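Local coordinates for SusD family protein (Bacteroides uniformis, PDB 7KV1) that probably binds beta-glucans at the cell surface of a human gut bacterium, as a SusD-like protein of a glycan-uptake system, at residues Ile512-Gly515 with Glu516-Asp520; Asn157-Trp160 with His161-Asn165; Pro270-Ala273 with Asn274-Glu277; Gly280-Cys283 with Asp284-Trp288. All blocks are in the same frame, centred on the assembly; numbering follows the deposited sequence.

Contact 1 (Ile512-Gly515 with Glu516-Asp520); sequences IAQG and ELDSD
Ile-512 meets Glu-516 and Leu-517 through a single branch. Its CG2 lies 3.7 Å from Glu-516 CB and 4.0 Å from Leu-517 CD2, both partners running across the isoleucine at about a right angle. CG2 can serve both because it stands anti to the backbone N of Ile-512 while CG1 takes the place beside that nitrogen (chi1 -60°). The isoleucine thus fits a methyl against the opening turn of helix 514-519 from just outside it.

Backbone bonds form the next layer. Ala-513, at the N-cap position, receives Glu-516 N on its O at 2.9 Å, and the same oxygen takes a weak, longer bond from Leu-517 N. The helical pattern then settles: Asp-518 N bonds to Gln-514 O at 2.9 Å, and Ser-519 N to Gly-515 O at 3.0 Å. Ser-519 OG adds a weak bond to that last carbonyl, its chi1 of -68° laying the hydroxyl back along the preceding turn. The alanine cap has no polar side chain to offer the first amides; its carbonyl accepts two of them, one weakly.

Farther out, Gln-525 OE1 holds the backbone N of Ile-512, and Trp-113 of helix 110-129 touches both Ile-512 and Glu-516. One flank of the short helix is therefore packed on the protein, whereas Gly-515, Asp-518 and Ser-519 are exposed. At the start of this surface helix, near the C terminus of a SusD-like fold, the apolar pair of Ile-512, just before the N-cap, and Leu-517, inside the first turn, forms a hydrophobic staple.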
loop_
_atom_site.group_PDB
_atom_site.type_symbol
_atom_site.label_atom_id
_atom_site.label_comp_id
_atom_site.label_asym_id
_atom_site.label_seq_id
_atom_site.Cartn_x
_atom_site.Cartn_y
_atom_site.Cartn_z
ATOM N N ILE A 512 -14.990 0.838 13.060
ATOM C CA ILE A 512 -15.050 -0.646 13.160
ATOM C C ILE A 512 -16.461 -1.059 12.716
ATOM O O ILE A 512 -17.440 -0.337 13.067
ATOM C CB ILE A 512 -14.701 -1.076 14.589
ATOM C CG1 ILE A 512 -13.283 -0.608 14.976
ATOM C CG2 ILE A 512 -14.849 -2.566 14.768
ATOM C CD1 ILE A 512 -12.972 -0.773 16.457
ATOM N N ALA A 513 -16.569 -2.158 11.970
ATOM C CA ALA A 513 -17.846 -2.643 11.402
ATOM C C ALA A 513 -18.768 -3.097 12.539
ATOM O O ALA A 513 -18.303 -3.724 13.504
ATOM C CB ALA A 513 -17.618 -3.726 10.388
ATOM N N GLN A 514 -20.055 -2.774 12.430
ATOM C CA GLN A 514 -21.053 -3.056 13.496
ATOM C C GLN A 514 -21.006 -4.547 13.870
ATOM O O GLN A 514 -21.101 -4.845 15.057
ATOM C CB GLN A 514 -22.447 -2.616 13.052
ATOM C CG GLN A 514 -23.425 -2.538 14.218
ATOM C CD GLN A 514 -24.851 -2.417 13.743
ATOM O OE1 GLN A 514 -25.543 -3.417 13.566
ATOM N NE2 GLN A 514 -25.282 -1.192 13.493
ATOM N N GLY A 515 -20.816 -5.438 12.903
ATOM C CA GLY A 515 -20.680 -6.897 13.104
ATOM C C GLY A 515 -19.616 -7.264 14.131
ATOM O O GLY A 515 -19.857 -8.192 14.946
ATOM N N GLU A 516 -18.468 -6.573 14.122
ATOM C CA GLU A 516 -17.362 -6.835 15.082
ATOM C C GLU A 516 -17.799 -6.415 16.484
ATOM O O GLU A 516 -17.532 -7.163 17.430
ATOM C CB GLU A 516 -16.108 -6.089 14.637
ATOM C CG GLU A 516 -15.707 -6.459 13.241
ATOM C CD GLU A 516 -15.374 -7.930 13.104
ATOM O OE1 GLU A 516 -15.060 -8.567 14.143
ATOM O OE2 GLU A 516 -15.363 -8.413 11.970
ATOM N N LEU A 517 -18.465 -5.263 16.598
ATOM C CA LEU A 517 -18.994 -4.753 17.881
ATOM C C LEU A 517 -20.019 -5.757 18.420
ATOM O O LEU A 517 -19.997 -6.009 19.634
ATOM C CB LEU A 517 -19.622 -3.369 17.691
ATOM C CG LEU A 517 -18.738 -2.286 17.068
ATOM C CD1 LEU A 517 -19.506 -0.976 17.042
ATOM C CD2 LEU A 517 -17.431 -2.102 17.830
ATOM N N ASP A 518 -20.881 -6.286 17.554
ATOM C CA ASP A 518 -21.941 -7.273 17.907
ATOM C C ASP A 518 -21.289 -8.588 18.366
ATOM O O ASP A 518 -21.793 -9.137 19.346
ATOM C CB ASP A 518 -22.950 -7.477 16.767
ATOM C CG ASP A 518 -23.868 -6.292 16.445
ATOM O OD1 ASP A 518 -24.085 -5.399 17.303
ATOM O OD2 ASP A 518 -24.364 -6.256 15.306
ATOM N N SER A 519 -20.202 -9.061 17.745
ATOM C CA SER A 519 -19.447 -10.280 18.182
ATOM C C SER A 519 -18.728 -10.076 19.516
ATOM O O SER A 519 -18.463 -11.093 20.184
ATOM C CB SER A 519 -18.396 -10.703 17.201
ATOM O OG SER A 519 -18.996 -11.160 16.021
ATOM N N ASP A 520 -18.250 -8.859 19.788
ATOM C CA ASP A 520 -17.300 -8.616 20.903
ATOM C C ASP A 520 -17.751 -7.389 21.673
ATOM O O ASP A 520 -17.381 -6.258 21.344
ATOM C CB ASP A 520 -15.845 -8.512 20.420
ATOM C CG ASP A 520 -14.853 -8.277 21.559
ATOM O OD1 ASP A 520 -15.300 -8.247 22.755
ATOM O OD2 ASP A 520 -13.637 -8.103 21.256
#

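Contact 2 (Asn157-Trp160 with His161-Asn165); sequences NMLW and HYFGN
His-161 returns to Asn-157, one helical turn earlier, by two hydrogen bonds to the same carbonyl. Its backbone N lies 2.9 Å from Asn-157 O, and its ring ND1 is 3.0 Å from Asn-157 O, so the oxygen is gripped from opposite faces of its plane. The acceptor lies nearly in the imidazole plane, which fixes the ring's rotation; chi1 of -93°, away from a staggered value, brings ND1 back to the backbone. The Asn-157 amide stands almost perpendicular to the ring (87°), and its ND2 is held by Glu-239.

The other polar contacts belong to the helix end. Tyr-162 N follows the ordinary pattern to Met-158 O, while Leu-159 O accepts both Phe-163 N at 2.8 Å and Gly-164 N at 3.1 Å. Gly-164 leaves the helix with positive phi, a conformation that favours glycine.

Apolar contacts follow the i to i+4 spacing: Met-158 CG touches Tyr-162 CD2 at 4.1 Å, and Leu-159 CD2 touches Phe-163 CD2 at 4.2 Å. Trp-160 meets its neighbour His-161 obliquely, CE3 lying 3.6 Å from ND1. Beyond the helix, Tyr-243 stacks on the imidazole and Phe-470 turns edge-to-face against it.

Leu-159 O, shared by Phe-163 N and Gly-164 N, and a glycine of positive phi mark the buried C-terminal end of helix 138-162, set among the packed helices of a TPR-related SusD-like fold.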
loop_
_atom_site.group_PDB
_atom_site.type_symbol
_atom_site.label_atom_id
_atom_site.label_comp_id
_atom_site.label_asym_id
_atom_site.label_seq_id
_atom_site.Cartn_x
_atom_site.Cartn_y
_atom_site.Cartn_z
ATOM N N ASN A 157 -0.095 -4.304 10.601
ATOM C CA ASN A 157 0.262 -2.948 10.121
ATOM C C ASN A 157 -0.937 -2.358 9.356
ATOM O O ASN A 157 -1.214 -1.153 9.477
ATOM C CB ASN A 157 1.535 -3.004 9.276
ATOM C CG ASN A 157 1.889 -1.653 8.711
ATOM O OD1 ASN A 157 1.920 -0.659 9.452
ATOM N ND2 ASN A 157 2.137 -1.629 7.406
ATOM N N MET A 158 -1.594 -3.180 8.542
ATOM C CA MET A 158 -2.813 -2.782 7.800
ATOM C C MET A 158 -3.931 -2.405 8.786
ATOM O O MET A 158 -4.495 -1.304 8.669
ATOM C CB MET A 158 -3.269 -3.909 6.868
ATOM C CG MET A 158 -4.242 -3.467 5.825
ATOM S SD MET A 158 -4.577 -4.836 4.677
ATOM C CE MET A 158 -2.970 -5.048 3.920
ATOM N N LEU A 159 -4.203 -3.249 9.773
ATOM C CA LEU A 159 -5.218 -2.965 10.825
ATOM C C LEU A 159 -4.904 -1.635 11.507
ATOM O O LEU A 159 -5.823 -0.814 11.699
ATOM C CB LEU A 159 -5.229 -4.094 11.854
ATOM C CG LEU A 159 -5.835 -5.404 11.367
ATOM C CD1 LEU A 159 -5.459 -6.536 12.315
ATOM C CD2 LEU A 159 -7.359 -5.291 11.226
ATOM N N TRP A 160 -3.655 -1.472 11.913
ATOM C CA TRP A 160 -3.181 -0.285 12.650
ATOM C C TRP A 160 -3.400 0.944 11.787
ATOM O O TRP A 160 -3.904 1.940 12.317
ATOM C CB TRP A 160 -1.708 -0.472 13.013
ATOM C CG TRP A 160 -1.045 0.697 13.657
ATOM C CD1 TRP A 160 -1.358 1.304 14.837
ATOM C CD2 TRP A 160 0.139 1.353 13.179
ATOM N NE1 TRP A 160 -0.482 2.337 15.086
ATOM C CE2 TRP A 160 0.447 2.386 14.096
ATOM C CE3 TRP A 160 0.911 1.238 12.016
ATOM C CZ2 TRP A 160 1.501 3.278 13.893
ATOM C CZ3 TRP A 160 2.003 2.063 11.859
ATOM C CH2 TRP A 160 2.298 3.071 12.784
ATOM N N HIS A 161 -3.063 0.886 10.498
ATOM C CA HIS A 161 -3.171 2.068 9.594
ATOM C C HIS A 161 -4.631 2.509 9.462
ATOM O O HIS A 161 -4.883 3.734 9.447
ATOM C CB HIS A 161 -2.571 1.782 8.203
ATOM C CG HIS A 161 -1.135 2.154 8.018
ATOM N ND1 HIS A 161 -0.096 1.412 8.530
ATOM C CD2 HIS A 161 -0.560 3.199 7.373
ATOM C CE1 HIS A 161 1.047 1.943 8.153
ATOM N NE2 HIS A 161 0.791 3.069 7.477
ATOM N N TYR A 162 -5.551 1.555 9.299
ATOM C CA TYR A 162 -6.981 1.839 8.959
ATOM C C TYR A 162 -7.786 2.060 10.239
ATOM O O TYR A 162 -8.442 3.131 10.327
ATOM C CB TYR A 162 -7.575 0.746 8.056
ATOM C CG TYR A 162 -7.133 0.909 6.635
ATOM C CD1 TYR A 162 -7.633 1.921 5.836
ATOM C CD2 TYR A 162 -6.120 0.127 6.125
ATOM C CE1 TYR A 162 -7.164 2.119 4.545
ATOM C CE2 TYR A 162 -5.656 0.304 4.838
ATOM C CZ TYR A 162 -6.166 1.312 4.050
ATOM O OH TYR A 162 -5.668 1.509 2.800
ATOM N N PHE A 163 -7.732 1.117 11.190
ATOM C CA PHE A 163 -8.600 1.122 12.400
ATOM C C PHE A 163 -7.867 1.625 13.654
ATOM O O PHE A 163 -8.551 2.129 14.585
ATOM C CB PHE A 163 -9.175 -0.269 12.647
ATOM C CG PHE A 163 -9.942 -0.820 11.482
ATOM C CD1 PHE A 163 -11.260 -0.436 11.261
ATOM C CD2 PHE A 163 -9.331 -1.685 10.588
ATOM C CE1 PHE A 163 -11.961 -0.922 10.161
ATOM C CE2 PHE A 163 -10.045 -2.191 9.504
ATOM C CZ PHE A 163 -11.340 -1.769 9.267
ATOM N N GLY A 164 -6.541 1.482 13.729
ATOM C CA GLY A 164 -5.761 1.989 14.885
ATOM C C GLY A 164 -5.930 1.158 16.158
ATOM O O GLY A 164 -5.005 0.402 16.501
ATOM N N ASN A 165 -7.089 1.259 16.799
ATOM C CA ASN A 165 -7.416 0.729 18.144
ATOM C C ASN A 165 -8.003 -0.671 17.962
ATOM O O ASN A 165 -9.216 -0.793 17.751
ATOM C CB ASN A 165 -8.346 1.695 18.892
ATOM C CG ASN A 165 -7.817 3.116 18.924
ATOM O OD1 ASN A 165 -6.796 3.387 19.556
ATOM N ND2 ASN A 165 -8.518 4.043 18.288
#

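Contact 3 (Pro270-Ala273 with Asn274-Glu277); sequences PSFA and NIWE
Ser-271 is the N-cap of the short, weakly bonded helix 272-275 and meets Asn-274 on its more exposed side. Its OG accepts Asn-274 N at 3.0 Å; chi1 of 161° swings the hydroxyl away from the serine's own nitrogen and over the start of the helix. Ser-271 O adds only a weak bond to the same amide, so the hydroxyl makes the stronger of the two. Ala-273 and Asn-274 are both exposed here. An alanine in place of Ser-271 would probably leave Asn-274 N with just that weak carbonyl bond, and the first turn more easily frayed.

The buried side is built from Phe-272, Ile-275 and Trp-276. Here the indole turns its edge toward the phenylalanine face, the planes 61° apart in an edge-to-face pair. With CG anti to its backbone N (chi1 -177°), Phe-272 reaches forward along the helix, where CD1 also meets Ile-275 CD1 at 4.0 Å. Ile-275 CG2 in turn sits above the centre of the Trp-276 ring, 3.5 Å from its plane, so each of the three side chains touches both others. Arg-407 of strand 403-407 touches all three, and Arg-440 of helix 429-440 packs on Phe-272 and Ile-275.

The backbone beneath bends tightly: Ile-275 N bonds to Phe-272 O and Trp-276 N to Ala-273 O, three residues back in each case. At the aromatic pair, Trp-276 NE1 stands over the rim of the phenylalanine face, 3.6 Å from Phe-272 CE2.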
loop_
_atom_site.group_PDB
_atom_site.type_symbol
_atom_site.label_atom_id
_atom_site.label_comp_id
_atom_site.label_asym_id
_atom_site.label_seq_id
_atom_site.Cartn_x
_atom_site.Cartn_y
_atom_site.Cartn_z
ATOM N N PRO A 270 15.530 1.831 -15.340
ATOM C CA PRO A 270 15.862 2.959 -16.204
ATOM C C PRO A 270 14.621 3.590 -16.835
ATOM O O PRO A 270 14.663 4.763 -17.084
ATOM C CB PRO A 270 16.792 2.373 -17.288
ATOM C CG PRO A 270 17.345 1.105 -16.665
ATOM C CD PRO A 270 16.348 0.638 -15.622
ATOM N N SER A 271 13.575 2.786 -17.107
ATOM C CA SER A 271 12.272 3.243 -17.656
ATOM C C SER A 271 11.200 3.112 -16.564
ATOM O O SER A 271 10.920 1.977 -16.157
ATOM C CB SER A 271 11.871 2.437 -18.883
ATOM O OG SER A 271 10.479 2.577 -19.135
ATOM N N PHE A 272 10.630 4.218 -16.096
ATOM C CA PHE A 272 9.487 4.184 -15.148
ATOM C C PHE A 272 8.326 3.406 -15.781
ATOM O O PHE A 272 7.615 2.643 -15.083
ATOM C CB PHE A 272 9.047 5.604 -14.850
ATOM C CG PHE A 272 7.947 5.716 -13.840
ATOM C CD1 PHE A 272 8.236 5.794 -12.476
ATOM C CD2 PHE A 272 6.639 5.798 -14.257
ATOM C CE1 PHE A 272 7.217 5.968 -11.563
ATOM C CE2 PHE A 272 5.625 6.009 -13.343
ATOM C CZ PHE A 272 5.909 6.062 -11.994
ATOM N N ALA A 273 8.066 3.669 -17.057
ATOM C CA ALA A 273 6.990 2.984 -17.819
ATOM C C ALA A 273 7.159 1.458 -17.740
ATOM O O ALA A 273 6.171 0.785 -17.538
ATOM C CB ALA A 273 6.979 3.455 -19.248
ATOM N N ASN A 274 8.376 0.930 -17.865
ATOM C CA ASN A 274 8.682 -0.523 -17.946
ATOM C C ASN A 274 8.375 -1.219 -16.615
ATOM O O ASN A 274 8.149 -2.453 -16.609
ATOM C CB ASN A 274 10.154 -0.772 -18.332
ATOM C CG ASN A 274 10.519 -0.539 -19.793
ATOM O OD1 ASN A 274 9.688 -0.133 -20.612
ATOM N ND2 ASN A 274 11.789 -0.763 -20.131
ATOM N N ILE A 275 8.389 -0.486 -15.493
ATOM C CA ILE A 275 8.022 -1.075 -14.176
ATOM C C ILE A 275 6.681 -1.815 -14.304
ATOM O O ILE A 275 6.551 -2.923 -13.727
ATOM C CB ILE A 275 7.923 0.014 -13.091
ATOM C CG1 ILE A 275 9.268 0.654 -12.753
ATOM C CG2 ILE A 275 7.281 -0.576 -11.835
ATOM C CD1 ILE A 275 9.126 1.971 -12.021
ATOM N N TRP A 276 5.703 -1.182 -14.961
ATOM C CA TRP A 276 4.257 -1.555 -14.900
ATOM C C TRP A 276 3.899 -2.643 -15.927
ATOM O O TRP A 276 2.758 -3.143 -15.880
ATOM C CB TRP A 276 3.426 -0.281 -15.084
ATOM C CG TRP A 276 3.944 0.758 -14.147
ATOM C CD1 TRP A 276 4.725 1.837 -14.439
ATOM C CD2 TRP A 276 3.900 0.672 -12.714
ATOM N NE1 TRP A 276 5.120 2.456 -13.286
ATOM C CE2 TRP A 276 4.629 1.764 -12.214
ATOM C CE3 TRP A 276 3.249 -0.183 -11.820
ATOM C CZ2 TRP A 276 4.761 1.997 -10.847
ATOM C CZ3 TRP A 276 3.375 0.049 -10.473
ATOM C CH2 TRP A 276 4.144 1.110 -10.000
ATOM N N GLU A 277 4.804 -2.911 -16.870
ATOM C CA GLU A 277 4.656 -3.959 -17.913
ATOM C C GLU A 277 4.869 -5.309 -17.227
ATOM O O GLU A 277 5.526 -5.342 -16.156
ATOM C CB GLU A 277 5.678 -3.778 -19.035
ATOM C CG GLU A 277 5.770 -2.370 -19.584
ATOM C CD GLU A 277 4.778 -2.028 -20.679
ATOM O OE1 GLU A 277 3.769 -2.769 -20.822
ATOM O OE2 GLU A 277 5.029 -1.025 -21.407
#

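Contact 4 (Gly280-Cys283 with Asp284-Trp288); sequences GEWC and DESIW
Trp-282 is a non-glycine residue with a left-handed backbone (phi 57°, psi 35°), and its indole runs alongside the strand that follows. CE3 comes 3.7 Å from Ser-286 OG, the ring edge points at Ile-287 O, and CH2 reaches Trp-288 CA at 4.0 Å. NE1 is hydrogen-bonded to Asn-291 OD1. A serine at Trp-282 would probably leave Asn-291 without this indole partner and open a gap beside Ser-286 and Trp-288.

Two successive beta turns shape the chain here. A type II turn runs from Gly-280 to Cys-283, where Trp-282 holds the third place, and a type I turn follows from Cys-283 to Ser-286, closed by Ser-286 N on Cys-283 O at 2.9 Å. Cys-283 SG packs against Glu-285 CB at 3.8 Å.

Glu-289 joins the two parts by accepting from both Trp-282 N and Ser-286 OG. Glu-285 points the other way, into salt bridges with Arg-407 and Arg-440. After the turns, the two-stranded antiparallel sheet of 286-290 with 403-407 is interrupted by a classic bulge, in which two residues of the first strand, Ile-287 and Trp-288, are set against the single Tyr-406 of the second.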
loop_
_atom_site.group_PDB
_atom_site.type_symbol
_atom_site.label_atom_id
_atom_site.label_comp_id
_atom_site.label_asym_id
_atom_site.label_seq_id
_atom_site.Cartn_x
_atom_site.Cartn_y
_atom_site.Cartn_z
ATOM N N GLY A 280 8.311 -6.028 -16.408
ATOM C CA GLY A 280 8.837 -5.217 -15.285
ATOM C C GLY A 280 8.575 -5.852 -13.929
ATOM O O GLY A 280 9.155 -5.392 -12.923
ATOM N N GLU A 281 7.761 -6.906 -13.888
ATOM C CA GLU A 281 7.467 -7.635 -12.634
ATOM C C GLU A 281 8.784 -8.164 -12.093
ATOM O O GLU A 281 9.542 -8.746 -12.876
ATOM C CB GLU A 281 6.469 -8.762 -12.895
ATOM C CG GLU A 281 5.124 -8.223 -13.303
ATOM C CD GLU A 281 4.030 -9.262 -13.396
ATOM O OE1 GLU A 281 4.370 -10.462 -13.471
ATOM O OE2 GLU A 281 2.849 -8.859 -13.379
ATOM N N TRP A 282 9.066 -7.910 -10.824
ATOM C CA TRP A 282 10.306 -8.387 -10.159
ATOM C C TRP A 282 11.556 -7.880 -10.918
ATOM O O TRP A 282 12.573 -8.585 -10.927
ATOM C CB TRP A 282 10.255 -9.919 -10.029
ATOM C CG TRP A 282 9.156 -10.343 -9.103
ATOM C CD1 TRP A 282 8.017 -11.022 -9.410
ATOM C CD2 TRP A 282 9.089 -10.054 -7.700
ATOM N NE1 TRP A 282 7.238 -11.170 -8.286
ATOM C CE2 TRP A 282 7.883 -10.598 -7.219
ATOM C CE3 TRP A 282 9.960 -9.429 -6.802
ATOM C CZ2 TRP A 282 7.521 -10.527 -5.880
ATOM C CZ3 TRP A 282 9.603 -9.348 -5.472
ATOM C CH2 TRP A 282 8.397 -9.897 -5.022
ATOM N N CYS A 283 11.515 -6.670 -11.479
ATOM C CA CYS A 283 12.748 -5.965 -11.921
ATOM C C CYS A 283 13.542 -5.601 -10.658
ATOM O O CYS A 283 13.038 -5.854 -9.507
ATOM C CB CYS A 283 12.441 -4.750 -12.783
ATOM S SG CYS A 283 11.610 -3.402 -11.899
ATOM N N ASP A 284 14.750 -5.061 -10.833
ATOM C CA ASP A 284 15.678 -4.858 -9.693
ATOM C C ASP A 284 15.254 -3.650 -8.852
ATOM O O ASP A 284 15.866 -3.437 -7.800
ATOM C CB ASP A 284 17.119 -4.806 -10.192
ATOM C CG ASP A 284 17.575 -6.189 -10.672
ATOM O OD1 ASP A 284 17.274 -7.211 -9.958
ATOM O OD2 ASP A 284 18.168 -6.254 -11.760
ATOM N N GLU A 285 14.226 -2.924 -9.260
ATOM C CA GLU A 285 13.573 -1.890 -8.417
ATOM C C GLU A 285 12.637 -2.534 -7.381
ATOM O O GLU A 285 12.324 -1.911 -6.350
ATOM C CB GLU A 285 12.797 -0.929 -9.310
ATOM C CG GLU A 285 12.219 0.206 -8.498
ATOM C CD GLU A 285 11.887 1.464 -9.270
ATOM O OE1 GLU A 285 12.273 1.572 -10.456
ATOM O OE2 GLU A 285 11.242 2.322 -8.669
ATOM N N SER A 286 12.184 -3.745 -7.642
ATOM C CA SER A 286 11.073 -4.365 -6.894
ATOM C C SER A 286 11.589 -4.919 -5.567
ATOM O O SER A 286 12.468 -5.765 -5.580
ATOM C CB SER A 286 10.371 -5.398 -7.752
ATOM O OG SER A 286 9.162 -5.801 -7.108
ATOM N N ILE A 287 11.097 -4.420 -4.431
ATOM C CA ILE A 287 11.489 -4.991 -3.111
ATOM C C ILE A 287 10.415 -6.002 -2.713
ATOM O O ILE A 287 10.767 -7.091 -2.192
ATOM C CB ILE A 287 11.726 -3.887 -2.073
ATOM C CG1 ILE A 287 13.012 -3.111 -2.376
ATOM C CG2 ILE A 287 11.732 -4.460 -0.677
ATOM C CD1 ILE A 287 13.231 -1.903 -1.531
ATOM N N TRP A 288 9.144 -5.671 -2.961
ATOM C CA TRP A 288 8.060 -6.637 -2.683
ATOM C C TRP A 288 6.836 -6.361 -3.554
ATOM O O TRP A 288 6.398 -5.183 -3.691
ATOM C CB TRP A 288 7.740 -6.638 -1.191
ATOM C CG TRP A 288 6.955 -7.831 -0.754
ATOM C CD1 TRP A 288 7.326 -9.146 -0.836
ATOM C CD2 TRP A 288 5.646 -7.817 -0.167
ATOM N NE1 TRP A 288 6.339 -9.944 -0.337
ATOM C CE2 TRP A 288 5.296 -9.163 0.082
ATOM C CE3 TRP A 288 4.754 -6.807 0.206
ATOM C CZ2 TRP A 288 4.090 -9.511 0.689
ATOM C CZ3 TRP A 288 3.542 -7.156 0.760
ATOM C CH2 TRP A 288 3.228 -8.495 1.015
#

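Taken from the N terminus, the four contacts lie in series: none nests in or crosses another, and each joins only neighbouring residues. Contact 2 comes first and finishes helix 138-162. Contact 3 starts the short helix 272-275, and contact 4 turns the chain into strand 286-290; their centres are 10 Å apart, and they touch where Ile-275 CD1 meets Glu-285 OE1 at 3.5 Å. Contact 1, near the C terminus, comes back to contact 2, with Ile-512 CG1 lying 4.2 Å from Phe-163 CD1. Two pairs result, on opposite sides of the chain's centre; contacts 1 and 2 join the N-terminal region to the C-terminal SusD-family region.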